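Local atomic coordinates of protection of telomeres protein 1 (Schizosaccharomyces pombe, PDB entry 7CUI), a protein that binds single-stranded telomeric DNA (consensus 5'-GGTTAC-3'), protects the 3' overhang of chromosome ends, and regulates telomerase and telomere length. Residues A[78-83]-A[105-110]; A[139-144]-A[156-161]; A[109-114]-A[124-129]. One frame throughout, in Å; residues are numbered along the deposited sequence.

Interaction 1. Residues A[78-83]-A[105-110]; sequences YVWMFA and ELINSS
Ile107 sets its CD1 methyl over one face of the Trp80 indole, the two side chains reaching toward each other from opposite directions. The methyl lies nearest Trp80 CE2, with Ile107 CD1 at 3.3 Å, and only 20° off the normal of the five-membered ring, whose centroid is 3.5 Å from Ile107 CD1: a CH-pi contact over the middle of the indole. Ile107 CG1 is anti to its own carbonyl carbon (chi1 -67°), and with chi2 near extended (157°) the chain leaves the end of helix 100-107 and carries CD1 out to the strand. Phe82 presents its ring edge, not its face, to the same helix: Leu106 CD2 lies 4.2 Å from Phe82 CE2, and Ile107 CD1 lies 4.5 Å from Phe82 CE1, so this half is the looser. Trp80 and Phe82, two residues apart on strand 77-87, both turn toward the helix. The strand belongs to the closed sheet of an OB fold, here in the C-terminal part of the protein, and helix 100-107 directly follows the third strand of that barrel. Inside, Ala103 and Ala104 also touch Trp80, while Phe82 stacks on Phe68 and Leu106 rests on Phe98. An alanine in place of Trp80 would probably leave the methyl of Ile107 without its aromatic platform and open a gap between strand and helix end. On the opposite strand face, Met81, a selenomethionine, and Ala83 pack against apolar side chains of another protein chain. The helix ends at Ile107; Asn108 leaves helical geometry with positive phi, and the chain runs through partly exposed Ser109 to solvent-exposed Ser110.

Interaction 2. Residues A[139-144]-A[156-161]; sequences EERIQH and AEDVET. With SO4 (sulfate ion), chain E.
Asp158 OD2 is gripped by three N-H groups from helix 138-148. The leading bond comes from Arg141 NE, 3.0 Å from Asp158 OD2 and nearly straight at 170°; Arg141 NH1 adds a weak, bent one at 3.5 Å to the same Asp158 OD2, and His145 NE2 binds that oxygen as well. OD2 sits at the guanidinium edge, in its plane, whereas Arg141 approaches the carboxylate on the anti side and well out of the carboxylate plane. With the two planes 54° apart and both arginine donors converging on one oxygen, this salt bridge is not the flat, two-oxygen kind. Arg141 gets there by bending at chi2 and chi3; its CG is anti to the carbonyl carbon (chi1 -85°), and this methylene meets Val159, Arg141 CG lying 3.6 Å from Val159 CG1. This is the apolar patch beside the ion pair. One face of the guanidinium lies over the His144 imidazole, with Arg141 NH2 above the centre of that ring, 3.5 Å from its plane. Beyond, Arg141 NH1 gives a hydrogen bond to sulfate O2 at 3.2 Å; the ion probably comes from the crystallisation liquor, and His144 NE2 lies only loosely near it, 3.8 Å from sulfate O2. The contact joins helix 138-148 to the short helix 155-158 and the loop that leads on to strand 163-171 of the barrel. It lies at the protein surface, where Arg141, His144 and Asp158 also touch a crystal neighbour. Held between a carboxylate and a sulfate, the positive charge of the arginine is probably balanced by both anions in the crystal, Asp158 being the partner that the protein itself supplies.

Interaction 3. Residues A[109-114]-A[124-129]; sequences SSKIQP and TLQLKE
Ile112 lays its CD1 methyl against the backbone of helix 121-135, Ile112 CD1 standing 3.5 Å from Gln126 O and 4.0 Å from Gln126 CB. Its other branch reaches the neighbouring residue: Ile112 CG2 meets Leu127 CG at 4.1 Å, the two side chains crossing at about a right angle. CG1 anti to the carbonyl carbon (chi1 -47°) sends one arm of the isoleucine to each residue. Outside the buried Ile112 and Leu127, Lys111 runs across Gln126, its methylenes against the amide, with Lys111 CD 3.6 Å from Gln126 OE1. The opposite charges of Lys111 NZ and Glu129 OE2 stay 6.2 Å apart, too far for a salt bridge. A type I turn from Ser109 to Ile112, closed by the bond from Ile112 N to Ser109 O (3.2 Å), places both side chains on the helix side. Gln113 NE2 also bonds Ser110 O of the turn, donating at 2.8 Å from above the carbonyl plane. Further in, Leu127 touches Phe68 of the barrel wall. Turn and helix together belong to the connection between the third and fourth barrel strands, where OB folds commonly place a helix, here lengthened by further helices.

Interactions 1 and 3 are neighbours, their centres about 9 Å apart, and share Ser109 and Ser110; interaction 2 is set off by about 20 Å from both centres. Trp80 joins interactions 1 and 3: Gln113 and Pro114 pack over the indole rim on the side opposite Ile107, and Ile112 meets the edge. Interaction 1 is buried, interaction 3 partly buried, with the exposed Lys111 on its outer side, and interaction 2 is at the surface. The chemistry follows: aromatic and aliphatic packing against the barrel, then mixed packing, then a salt bridge with a bound anion. Lys128 and Glu139 touch where consecutive helices 121-135 and 138-148 meet.

Interaction 1. Residues A[78-83]-A[105-110]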
ATOM      1  N   TYR A  78      -3.375   5.938  17.433  1.00 36.69           N
ATOM      2  CA  TYR A  78      -2.975   6.061  16.040  1.00 33.78           C
ATOM      3  C   TYR A  78      -3.201   4.744  15.296  1.00 33.31           C
ATOM      4  O   TYR A  78      -3.282   3.678  15.905  1.00 34.33           O
ATOM      5  CB  TYR A  78      -1.511   6.503  15.952  1.00 31.86           C
ATOM      6  CG  TYR A  78      -1.228   7.919  16.388  1.00 30.61           C
ATOM      7  CD1 TYR A  78      -1.181   8.265  17.730  1.00 30.72           C
ATOM      8  CD2 TYR A  78      -0.981   8.916  15.454  1.00 29.59           C
ATOM      9  CE1 TYR A  78      -0.918   9.565  18.134  1.00 30.69           C
ATOM     10  CE2 TYR A  78      -0.716  10.221  15.840  1.00 29.18           C
ATOM     11  CZ  TYR A  78      -0.682  10.546  17.186  1.00 29.99           C
ATOM     12  OH  TYR A  78      -0.410  11.830  17.565  1.00 30.69           O
ATOM     13  N   VAL A  79      -3.303   4.831  13.965  1.00 31.73           N
ATOM     14  CA  VAL A  79      -3.396   3.653  13.114  1.00 31.03           C
ATOM     15  C   VAL A  79      -2.498   3.845  11.898  1.00 30.12           C
ATOM     16  O   VAL A  79      -2.263   4.978  11.473  1.00 30.02           O
ATOM     17  CB  VAL A  79      -4.838   3.324  12.672  1.00 31.95           C
ATOM     18  CG1 VAL A  79      -5.692   2.809  13.822  1.00 31.97           C
ATOM     19  CG2 VAL A  79      -5.509   4.480  11.939  1.00 31.88           C
ATOM     20  N   TRP A  80      -2.021   2.716  11.357  1.00 28.51           N
ATOM     21  CA  TRP A  80      -1.272   2.707  10.113  1.00 27.59           C
ATOM     22  C   TRP A  80      -2.193   3.121   8.974  1.00 26.97           C
ATOM     23  O   TRP A  80      -3.305   2.614   8.853  1.00 26.96           O
ATOM     24  CB  TRP A  80      -0.693   1.318   9.820  1.00 26.95           C
ATOM     25  CG  TRP A  80       0.338   0.823  10.787  1.00 26.41           C
ATOM     26  CD1 TRP A  80       0.288  -0.334  11.510  1.00 26.72           C
ATOM     27  CD2 TRP A  80       1.587   1.454  11.124  1.00 25.45           C
ATOM     28  NE1 TRP A  80       1.411  -0.461  12.283  1.00 26.22           N
ATOM     29  CE2 TRP A  80       2.225   0.620  12.069  1.00 25.71           C
ATOM     30  CE3 TRP A  80       2.224   2.638  10.730  1.00 24.40           C
ATOM     31  CZ2 TRP A  80       3.474   0.929  12.611  1.00 25.44           C
ATOM     32  CZ3 TRP A  80       3.452   2.948  11.275  1.00 24.10           C
ATOM     33  CH2 TRP A  80       4.065   2.104  12.202  1.00 24.31           C
HETATM   34  N   MSE A  81      -1.705   4.039   8.139  1.00 27.46           N
HETATM   35  CA  MSE A  81      -2.372   4.350   6.889  1.00 29.28           C
HETATM   36  C   MSE A  81      -1.376   4.963   5.909  1.00 28.76           C
HETATM   37  O   MSE A  81      -0.871   6.063   6.119  1.00 28.30           O
HETATM   38  CB  MSE A  81      -3.584   5.255   7.126  1.00 32.51           C
HETATM   39  CG  MSE A  81      -4.375   5.497   5.870  1.00 38.97           C
HETATM   40 SE   MSE A  81      -5.624   6.976   6.119  1.00 47.58          SE
HETATM   41  CE  MSE A  81      -4.659   8.689   6.119  1.00 41.13           C
ATOM     42  N   PHE A  82      -1.099   4.213   4.839  1.00 27.72           N
ATOM     43  CA  PHE A  82      -0.238   4.662   3.758  1.00 26.15           C
ATOM     44  C   PHE A  82      -0.601   3.896   2.490  1.00 26.77           C
ATOM     45  O   PHE A  82      -1.325   2.902   2.547  1.00 26.78           O
ATOM     46  CB  PHE A  82       1.241   4.511   4.132  1.00 24.57           C
ATOM     47  CG  PHE A  82       1.660   3.127   4.567  1.00 23.22           C
ATOM     48  CD1 PHE A  82       1.612   2.761   5.904  1.00 22.46           C
ATOM     49  CD2 PHE A  82       2.115   2.191   3.644  1.00 22.93           C
ATOM     50  CE1 PHE A  82       2.004   1.490   6.305  1.00 22.28           C
ATOM     51  CE2 PHE A  82       2.508   0.921   4.049  1.00 22.26           C
ATOM     52  CZ  PHE A  82       2.456   0.573   5.382  1.00 22.34           C
ATOM     53  N   ALA A  83      -0.098   4.376   1.350  1.00 26.60           N
ATOM     54  CA  ALA A  83      -0.390   3.749   0.073  1.00 26.98           C
ATOM     55  C   ALA A  83       0.902   3.529  -0.709  1.00 27.02           C
ATOM     56  O   ALA A  83       1.778   4.392  -0.733  1.00 28.35           O
ATOM     57  CB  ALA A  83      -1.368   4.594  -0.705  1.00 27.40           C
ATOM     58  N   GLU A 105       0.283  -6.321   9.383  1.00 35.03           N
ATOM     59  CA  GLU A 105       0.633  -7.593   8.769  1.00 37.56           C
ATOM     60  C   GLU A 105       1.885  -7.428   7.902  1.00 35.21           C
ATOM     61  O   GLU A 105       2.826  -8.209   8.024  1.00 35.31           O
ATOM     62  CB  GLU A 105      -0.553  -8.132   7.964  1.00 41.18           C
ATOM     63  CG  GLU A 105      -0.260  -9.419   7.213  1.00 47.52           C
ATOM     64  CD  GLU A 105      -0.547 -10.697   7.978  1.00 54.44           C
ATOM     65  OE1 GLU A 105      -0.732 -11.741   7.322  1.00 59.03           O
ATOM     66  OE2 GLU A 105      -0.590 -10.645   9.225  1.00 61.81           O
ATOM     67  N   LEU A 106       1.886  -6.404   7.039  1.00 33.37           N
ATOM     68  CA  LEU A 106       3.009  -6.128   6.156  1.00 31.84           C
ATOM     69  C   LEU A 106       4.256  -5.823   6.986  1.00 32.78           C
ATOM     70  O   LEU A 106       5.289  -6.457   6.784  1.00 36.17           O
ATOM     71  CB  LEU A 106       2.650  -4.970   5.220  1.00 27.85           C
ATOM     72  CG  LEU A 106       3.703  -4.605   4.173  1.00 27.50           C
ATOM     73  CD1 LEU A 106       3.650  -5.551   2.981  1.00 26.65           C
ATOM     74  CD2 LEU A 106       3.534  -3.164   3.711  1.00 26.66           C
ATOM     75  N   ILE A 107       4.141  -4.878   7.933  1.00 31.77           N
ATOM     76  CA  ILE A 107       5.287  -4.422   8.709  1.00 31.36           C
ATOM     77  C   ILE A 107       5.905  -5.596   9.468  1.00 34.23           C
ATOM     78  O   ILE A 107       7.124  -5.750   9.455  1.00 35.29           O
ATOM     79  CB  ILE A 107       4.944  -3.234   9.631  1.00 30.49           C
ATOM     80  CG1 ILE A 107       4.610  -1.980   8.822  1.00 29.63           C
ATOM     81  CG2 ILE A 107       6.080  -2.968  10.610  1.00 29.21           C
ATOM     82  CD1 ILE A 107       3.756  -0.980   9.572  1.00 30.49           C
ATOM     83  N   ASN A 108       5.058  -6.390  10.137  1.00 34.93           N
ATOM     84  CA  ASN A 108       5.440  -7.675  10.704  1.00 37.56           C
ATOM     85  C   ASN A 108       6.560  -7.498  11.731  1.00 39.30           C
ATOM     86  O   ASN A 108       7.603  -8.142  11.629  1.00 42.10           O
ATOM     87  CB  ASN A 108       5.814  -8.673   9.601  1.00 38.01           C
ATOM     88  CG  ASN A 108       5.945 -10.098  10.094  1.00 40.67           C
ATOM     89  OD1 ASN A 108       5.394 -10.455  11.130  1.00 44.85           O
ATOM     90  ND2 ASN A 108       6.670 -10.923   9.357  1.00 44.35           N
ATOM     91  N   SER A 109       6.333  -6.628  12.722  1.00 40.16           N
ATOM     92  CA  SER A 109       7.350  -6.311  13.712  1.00 42.29           C
ATOM     93  C   SER A 109       6.691  -5.833  15.002  1.00 43.73           C
ATOM     94  O   SER A 109       5.982  -4.831  15.013  1.00 44.68           O
ATOM     95  CB  SER A 109       8.326  -5.291  13.176  1.00 42.88           C
ATOM     96  OG  SER A 109       9.460  -5.173  14.022  1.00 47.49           O
ATOM     97  N   SER A 110       6.959  -6.563  16.088  1.00 45.95           N
ATOM     98  CA  SER A 110       6.390  -6.298  17.396  1.00 48.19           C
ATOM     99  C   SER A 110       6.747  -4.891  17.888  1.00 46.16           C
ATOM    100  O   SER A 110       5.943  -4.258  18.568  1.00 44.06           O
ATOM    101  CB  SER A 110       6.839  -7.363  18.360  1.00 54.57           C
ATOM    102  OG  SER A 110       6.231  -7.190  19.628  1.00 64.53           O
TER

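Interaction 2. Residues A[139-144]-A[156-161]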
ATOM      1  N   GLU A 139      12.780   5.268  -1.158  1.00 21.69           N
ATOM      2  CA  GLU A 139      12.477   6.330  -0.209  1.00 22.44           C
ATOM      3  C   GLU A 139      13.611   7.353  -0.212  1.00 23.90           C
ATOM      4  O   GLU A 139      13.361   8.562  -0.212  1.00 23.81           O
ATOM      5  CB  GLU A 139      12.230   5.744   1.184  1.00 22.19           C
ATOM      6  CG  GLU A 139      11.798   6.764   2.225  1.00 23.09           C
ATOM      7  CD  GLU A 139      12.892   7.512   2.973  1.00 24.91           C
ATOM      8  OE1 GLU A 139      14.056   7.037   2.977  1.00 24.39           O
ATOM      9  OE2 GLU A 139      12.576   8.581   3.559  1.00 27.50           O
ATOM     10  N   GLU A 140      14.850   6.839  -0.235  1.00 24.57           N
ATOM     11  CA  GLU A 140      16.059   7.648  -0.218  1.00 25.32           C
ATOM     12  C   GLU A 140      16.053   8.597  -1.409  1.00 26.81           C
ATOM     13  O   GLU A 140      16.385   9.774  -1.279  1.00 29.55           O
ATOM     14  CB  GLU A 140      17.295   6.759  -0.334  1.00 25.26           C
ATOM     15  CG  GLU A 140      17.742   6.171   0.985  1.00 26.77           C
ATOM     16  CD  GLU A 140      18.841   5.122   0.912  1.00 30.20           C
ATOM     17  OE1 GLU A 140      19.468   4.966  -0.173  1.00 30.70           O
ATOM     18  OE2 GLU A 140      19.079   4.452   1.944  1.00 35.10           O
ATOM     19  N   ARG A 141      15.670   8.051  -2.568  1.00 26.86           N
ATOM     20  CA  ARG A 141      15.702   8.774  -3.827  1.00 26.63           C
ATOM     21  C   ARG A 141      14.549   9.771  -3.869  1.00 25.63           C
ATOM     22  O   ARG A 141      14.704  10.883  -4.370  1.00 26.61           O
ATOM     23  CB  ARG A 141      15.640   7.800  -5.008  1.00 27.14           C
ATOM     24  CG  ARG A 141      16.988   7.211  -5.432  1.00 27.67           C
ATOM     25  CD  ARG A 141      18.256   8.034  -5.315  1.00 29.16           C
ATOM     26  NE  ARG A 141      18.489   9.009  -6.386  1.00 30.09           N
ATOM     27  CZ  ARG A 141      19.501   9.893  -6.440  1.00 32.08           C
ATOM     28  NH1 ARG A 141      19.661  10.670  -7.539  1.00 34.92           N
ATOM     29  NH2 ARG A 141      20.359   9.974  -5.434  1.00 35.37           N
ATOM     30  N   ILE A 142      13.391   9.359  -3.342  1.00 24.23           N
ATOM     31  CA  ILE A 142      12.239  10.243  -3.301  1.00 25.04           C
ATOM     32  C   ILE A 142      12.579  11.461  -2.442  1.00 26.62           C
ATOM     33  O   ILE A 142      12.305  12.591  -2.846  1.00 28.77           O
ATOM     34  CB  ILE A 142      10.968   9.500  -2.842  1.00 23.40           C
ATOM     35  CG1 ILE A 142      10.352   8.701  -3.995  1.00 22.06           C
ATOM     36  CG2 ILE A 142       9.965  10.468  -2.225  1.00 23.06           C
ATOM     37  CD1 ILE A 142       9.155   7.868  -3.614  1.00 20.50           C
ATOM     38  N   GLN A 143      13.211  11.228  -1.282  1.00 25.89           N
ATOM     39  CA  GLN A 143      13.610  12.326  -0.414  1.00 26.23           C
ATOM     40  C   GLN A 143      14.722  13.151  -1.061  1.00 27.01           C
ATOM     41  O   GLN A 143      14.792  14.367  -0.874  1.00 27.36           O
ATOM     42  CB  GLN A 143      14.057  11.808   0.953  1.00 26.70           C
ATOM     43  CG  GLN A 143      12.922  11.222   1.780  1.00 28.49           C
ATOM     44  CD  GLN A 143      11.715  12.127   1.869  1.00 29.84           C
ATOM     45  OE1 GLN A 143      10.578  11.666   1.848  1.00 34.73           O
ATOM     46  NE2 GLN A 143      11.945  13.426   1.987  1.00 30.87           N
ATOM     47  N   HIS A 144      15.594  12.476  -1.816  1.00 27.18           N
ATOM     48  CA  HIS A 144      16.669  13.146  -2.524  1.00 27.21           C
ATOM     49  C   HIS A 144      16.082  14.177  -3.484  1.00 28.14           C
ATOM     50  O   HIS A 144      16.579  15.298  -3.570  1.00 28.10           O
ATOM     51  CB  HIS A 144      17.567  12.132  -3.243  1.00 27.41           C
ATOM     52  CG  HIS A 144      18.493  12.776  -4.220  1.00 27.99           C
ATOM     53  ND1 HIS A 144      19.704  13.332  -3.840  1.00 28.11           N
ATOM     54  CD2 HIS A 144      18.371  13.007  -5.546  1.00 27.15           C
ATOM     55  CE1 HIS A 144      20.293  13.860  -4.894  1.00 28.09           C
ATOM     56  NE2 HIS A 144      19.495  13.675  -5.954  1.00 28.08           N
ATOM     57  N   ALA A 156      11.546   6.528  -9.201  1.00 34.13           N
ATOM     58  CA  ALA A 156      11.242   5.175  -9.653  1.00 36.42           C
ATOM     59  C   ALA A 156      12.237   4.691 -10.708  1.00 37.01           C
ATOM     60  O   ALA A 156      12.557   3.505 -10.754  1.00 40.01           O
ATOM     61  CB  ALA A 156       9.828   5.094 -10.179  1.00 36.64           C
ATOM     62  N   GLU A 157      12.719   5.602 -11.560  1.00 37.12           N
ATOM     63  CA  GLU A 157      13.551   5.198 -12.680  1.00 39.14           C
ATOM     64  C   GLU A 157      15.033   5.266 -12.310  1.00 39.18           C
ATOM     65  O   GLU A 157      15.884   4.783 -13.055  1.00 40.55           O
ATOM     66  CB  GLU A 157      13.164   5.967 -13.941  1.00 43.88           C
ATOM     67  CG  GLU A 157      13.582   7.425 -13.923  1.00 48.94           C
ATOM     68  CD  GLU A 157      12.822   8.301 -14.905  1.00 54.26           C
ATOM     69  OE1 GLU A 157      11.695   7.915 -15.299  1.00 56.14           O
ATOM     70  OE2 GLU A 157      13.354   9.371 -15.273  1.00 60.35           O
ATOM     71  N   ASP A 158      15.331   5.842 -11.142  1.00 36.66           N
ATOM     72  CA  ASP A 158      16.690   5.907 -10.631  1.00 36.62           C
ATOM     73  C   ASP A 158      17.146   4.537 -10.135  1.00 34.05           C
ATOM     74  O   ASP A 158      18.335   4.228 -10.209  1.00 35.82           O
ATOM     75  CB  ASP A 158      16.805   6.866  -9.444  1.00 35.80           C
ATOM     76  CG  ASP A 158      16.763   8.349  -9.780  1.00 37.78           C
ATOM     77  OD1 ASP A 158      16.694   8.689 -10.977  1.00 40.02           O
ATOM     78  OD2 ASP A 158      16.805   9.157  -8.823  1.00 38.15           O
ATOM     79  N   VAL A 159      16.204   3.733  -9.618  1.00 31.76           N
ATOM     80  CA  VAL A 159      16.548   2.564  -8.823  1.00 32.58           C
ATOM     81  C   VAL A 159      15.734   1.347  -9.257  1.00 32.09           C
ATOM     82  O   VAL A 159      14.647   1.476  -9.820  1.00 34.81           O
ATOM     83  CB  VAL A 159      16.350   2.833  -7.318  1.00 31.66           C
ATOM     84  CG1 VAL A 159      17.337   3.867  -6.795  1.00 35.03           C
ATOM     85  CG2 VAL A 159      14.919   3.228  -6.986  1.00 29.52           C
ATOM     86  N   GLU A 160      16.285   0.166  -8.956  1.00 31.88           N
ATOM     87  CA  GLU A 160      15.573  -1.093  -9.074  1.00 30.51           C
ATOM     88  C   GLU A 160      14.984  -1.450  -7.717  1.00 29.47           C
ATOM     89  O   GLU A 160      15.720  -1.645  -6.753  1.00 30.73           O
ATOM     90  CB  GLU A 160      16.538  -2.207  -9.462  1.00 30.68           C
ATOM     91  CG  GLU A 160      16.679  -2.372 -10.949  1.00 31.70           C
ATOM     92  CD  GLU A 160      17.612  -3.498 -11.337  1.00 34.04           C
ATOM     93  OE1 GLU A 160      17.714  -3.777 -12.547  1.00 34.21           O
ATOM     94  OE2 GLU A 160      18.233  -4.082 -10.428  1.00 33.14           O
ATOM     95  N   THR A 161      13.657  -1.554  -7.670  1.00 27.82           N
ATOM     96  CA  THR A 161      12.950  -1.951  -6.468  1.00 28.06           C
ATOM     97  C   THR A 161      12.572  -3.428  -6.592  1.00 28.42           C
ATOM     98  O   THR A 161      12.311  -3.906  -7.694  1.00 30.68           O
ATOM     99  CB  THR A 161      11.770  -1.002  -6.235  1.00 27.58           C
ATOM    100  OG1 THR A 161      10.917  -1.086  -7.379  1.00 28.70           O
ATOM    101  CG2 THR A 161      12.213   0.433  -6.039  1.00 27.28           C
TER
HETATM  102  S   SO4 E 601      21.893  12.169  -9.408  0.50 68.88           S
HETATM  103  O1  SO4 E 601      20.831  13.113  -9.631  0.50 67.49           O
HETATM  104  O2  SO4 E 601      22.356  12.287  -8.050  0.50 71.98           O
HETATM  105  O3  SO4 E 601      21.406  10.833  -9.640  0.50 62.12           O
HETATM  106  O4  SO4 E 601      22.976  12.443 -10.313  0.50 66.82           O

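Interaction 3. Residues A[109-114]-A[124-129]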
ATOM      1  N   SER A 109       6.333  -6.628  12.722  1.00 40.16           N
ATOM      2  CA  SER A 109       7.350  -6.311  13.712  1.00 42.29           C
ATOM      3  C   SER A 109       6.691  -5.833  15.002  1.00 43.73           C
ATOM      4  O   SER A 109       5.982  -4.831  15.013  1.00 44.68           O
ATOM      5  CB  SER A 109       8.326  -5.291  13.176  1.00 42.88           C
ATOM      6  OG  SER A 109       9.460  -5.173  14.022  1.00 47.49           O
ATOM      7  N   SER A 110       6.959  -6.563  16.088  1.00 45.95           N
ATOM      8  CA  SER A 110       6.390  -6.298  17.396  1.00 48.19           C
ATOM      9  C   SER A 110       6.747  -4.891  17.888  1.00 46.16           C
ATOM     10  O   SER A 110       5.943  -4.258  18.568  1.00 44.06           O
ATOM     11  CB  SER A 110       6.839  -7.363  18.360  1.00 54.57           C
ATOM     12  OG  SER A 110       6.231  -7.190  19.628  1.00 64.53           O
ATOM     13  N   LYS A 111       7.947  -4.404  17.530  1.00 46.44           N
ATOM     14  CA  LYS A 111       8.485  -3.164  18.075  1.00 45.70           C
ATOM     15  C   LYS A 111       8.040  -1.948  17.259  1.00 42.61           C
ATOM     16  O   LYS A 111       8.208  -0.811  17.700  1.00 45.59           O
ATOM     17  CB  LYS A 111      10.011  -3.229  18.236  1.00 49.88           C
ATOM     18  CG  LYS A 111      10.799  -3.618  16.991  1.00 54.59           C
ATOM     19  CD  LYS A 111      12.295  -3.357  17.088  1.00 58.97           C
ATOM     20  CE  LYS A 111      13.099  -4.310  16.222  1.00 62.68           C
ATOM     21  NZ  LYS A 111      14.349  -3.698  15.711  1.00 59.07           N
ATOM     22  N   ILE A 112       7.487  -2.187  16.066  1.00 37.21           N
ATOM     23  CA  ILE A 112       6.985  -1.105  15.233  1.00 33.79           C
ATOM     24  C   ILE A 112       5.462  -1.064  15.363  1.00 32.19           C
ATOM     25  O   ILE A 112       4.756  -1.937  14.860  1.00 31.37           O
ATOM     26  CB  ILE A 112       7.467  -1.243  13.772  1.00 32.15           C
ATOM     27  CG1 ILE A 112       8.970  -1.539  13.700  1.00 31.84           C
ATOM     28  CG2 ILE A 112       7.096  -0.004  12.968  1.00 29.73           C
ATOM     29  CD1 ILE A 112       9.517  -1.736  12.302  1.00 30.02           C
ATOM     30  N   GLN A 113       4.975  -0.038  16.067  1.00 31.59           N
ATOM     31  CA  GLN A 113       3.559   0.105  16.365  1.00 31.25           C
ATOM     32  C   GLN A 113       3.089   1.489  15.931  1.00 28.11           C
ATOM     33  O   GLN A 113       3.874   2.437  15.913  1.00 28.96           O
ATOM     34  CB  GLN A 113       3.316  -0.077  17.865  1.00 33.72           C
ATOM     35  CG  GLN A 113       3.639  -1.471  18.383  1.00 36.61           C
ATOM     36  CD  GLN A 113       2.820  -2.547  17.711  1.00 37.97           C
ATOM     37  OE1 GLN A 113       1.624  -2.397  17.459  1.00 40.64           O
ATOM     38  NE2 GLN A 113       3.475  -3.651  17.400  1.00 40.22           N
ATOM     39  N   PRO A 114       1.797   1.663  15.572  1.00 27.16           N
ATOM     40  CA  PRO A 114       1.277   2.986  15.236  1.00 27.56           C
ATOM     41  C   PRO A 114       1.335   3.908  16.449  1.00 28.25           C
ATOM     42  O   PRO A 114       0.967   3.519  17.556  1.00 30.37           O
ATOM     43  CB  PRO A 114      -0.178   2.722  14.817  1.00 27.10           C
ATOM     44  CG  PRO A 114      -0.520   1.397  15.452  1.00 27.46           C
ATOM     45  CD  PRO A 114       0.776   0.611  15.465  1.00 27.71           C
ATOM     46  N   THR A 124      10.855   5.298  13.773  1.00 25.51           N
ATOM     47  CA  THR A 124      10.800   5.741  12.389  1.00 25.50           C
ATOM     48  C   THR A 124      11.943   5.099  11.602  1.00 25.54           C
ATOM     49  O   THR A 124      11.703   4.577  10.518  1.00 26.08           O
ATOM     50  CB  THR A 124      10.761   7.274  12.275  1.00 24.41           C
ATOM     51  OG1 THR A 124       9.600   7.778  12.945  1.00 23.86           O
ATOM     52  CG2 THR A 124      10.785   7.759  10.839  1.00 21.55           C
ATOM     53  N   LEU A 125      13.163   5.116  12.166  1.00 26.49           N
ATOM     54  CA  LEU A 125      14.330   4.491  11.553  1.00 27.62           C
ATOM     55  C   LEU A 125      14.091   2.992  11.358  1.00 27.74           C
ATOM     56  O   LEU A 125      14.471   2.428  10.335  1.00 28.63           O
ATOM     57  CB  LEU A 125      15.579   4.757  12.405  1.00 31.16           C
ATOM     58  CG  LEU A 125      16.571   5.811  11.895  1.00 34.17           C
ATOM     59  CD1 LEU A 125      15.942   6.775  10.893  1.00 36.10           C
ATOM     60  CD2 LEU A 125      17.190   6.584  13.054  1.00 34.81           C
ATOM     61  N   GLN A 126      13.426   2.358  12.329  1.00 27.02           N
ATOM     62  CA  GLN A 126      13.152   0.930  12.279  1.00 27.29           C
ATOM     63  C   GLN A 126      12.149   0.619  11.171  1.00 27.33           C
ATOM     64  O   GLN A 126      12.254  -0.419  10.516  1.00 30.15           O
ATOM     65  CB  GLN A 126      12.650   0.433  13.633  1.00 28.08           C
ATOM     66  CG  GLN A 126      13.765   0.216  14.644  1.00 32.16           C
ATOM     67  CD  GLN A 126      13.281   0.329  16.070  1.00 36.03           C
ATOM     68  OE1 GLN A 126      12.096   0.188  16.366  1.00 40.89           O
ATOM     69  NE2 GLN A 126      14.208   0.593  16.976  1.00 40.05           N
ATOM     70  N   LEU A 127      11.178   1.520  10.982  1.00 24.79           N
ATOM     71  CA  LEU A 127      10.179   1.422   9.930  1.00 24.29           C
ATOM     72  C   LEU A 127      10.875   1.530   8.574  1.00 24.89           C
ATOM     73  O   LEU A 127      10.615   0.720   7.688  1.00 25.29           O
ATOM     74  CB  LEU A 127       9.188   2.577  10.114  1.00 22.88           C
ATOM     75  CG  LEU A 127       7.730   2.384   9.691  1.00 22.25           C
ATOM     76  CD1 LEU A 127       7.241   3.614   8.954  1.00 21.95           C
ATOM     77  CD2 LEU A 127       7.497   1.137   8.856  1.00 22.44           C
ATOM     78  N   LYS A 128      11.751   2.538   8.426  1.00 25.37           N
ATOM     79  CA  LYS A 128      12.525   2.740   7.212  1.00 27.10           C
ATOM     80  C   LYS A 128      13.223   1.440   6.831  1.00 27.49           C
ATOM     81  O   LYS A 128      13.142   1.008   5.685  1.00 28.95           O
ATOM     82  CB  LYS A 128      13.589   3.828   7.405  1.00 29.86           C
ATOM     83  CG  LYS A 128      13.472   5.049   6.504  1.00 33.61           C
ATOM     84  CD  LYS A 128      14.809   5.722   6.246  1.00 37.30           C
ATOM     85  CE  LYS A 128      15.121   6.882   7.170  1.00 44.14           C
ATOM     86  NZ  LYS A 128      14.179   8.013   6.986  1.00 50.31           N
ATOM     87  N   GLU A 129      13.890   0.826   7.816  1.00 28.20           N
ATOM     88  CA  GLU A 129      14.742  -0.331   7.590  1.00 30.00           C
ATOM     89  C   GLU A 129      13.901  -1.525   7.152  1.00 28.17           C
ATOM     90  O   GLU A 129      14.337  -2.313   6.317  1.00 29.80           O
ATOM     91  CB  GLU A 129      15.599  -0.637   8.819  1.00 33.83           C
ATOM     92  CG  GLU A 129      16.793   0.296   8.958  1.00 40.97           C
ATOM     93  CD  GLU A 129      17.564   0.170  10.264  1.00 51.19           C
ATOM     94  OE1 GLU A 129      18.681   0.734  10.346  1.00 59.64           O
ATOM     95  OE2 GLU A 129      17.049  -0.490  11.199  1.00 61.29           O
TER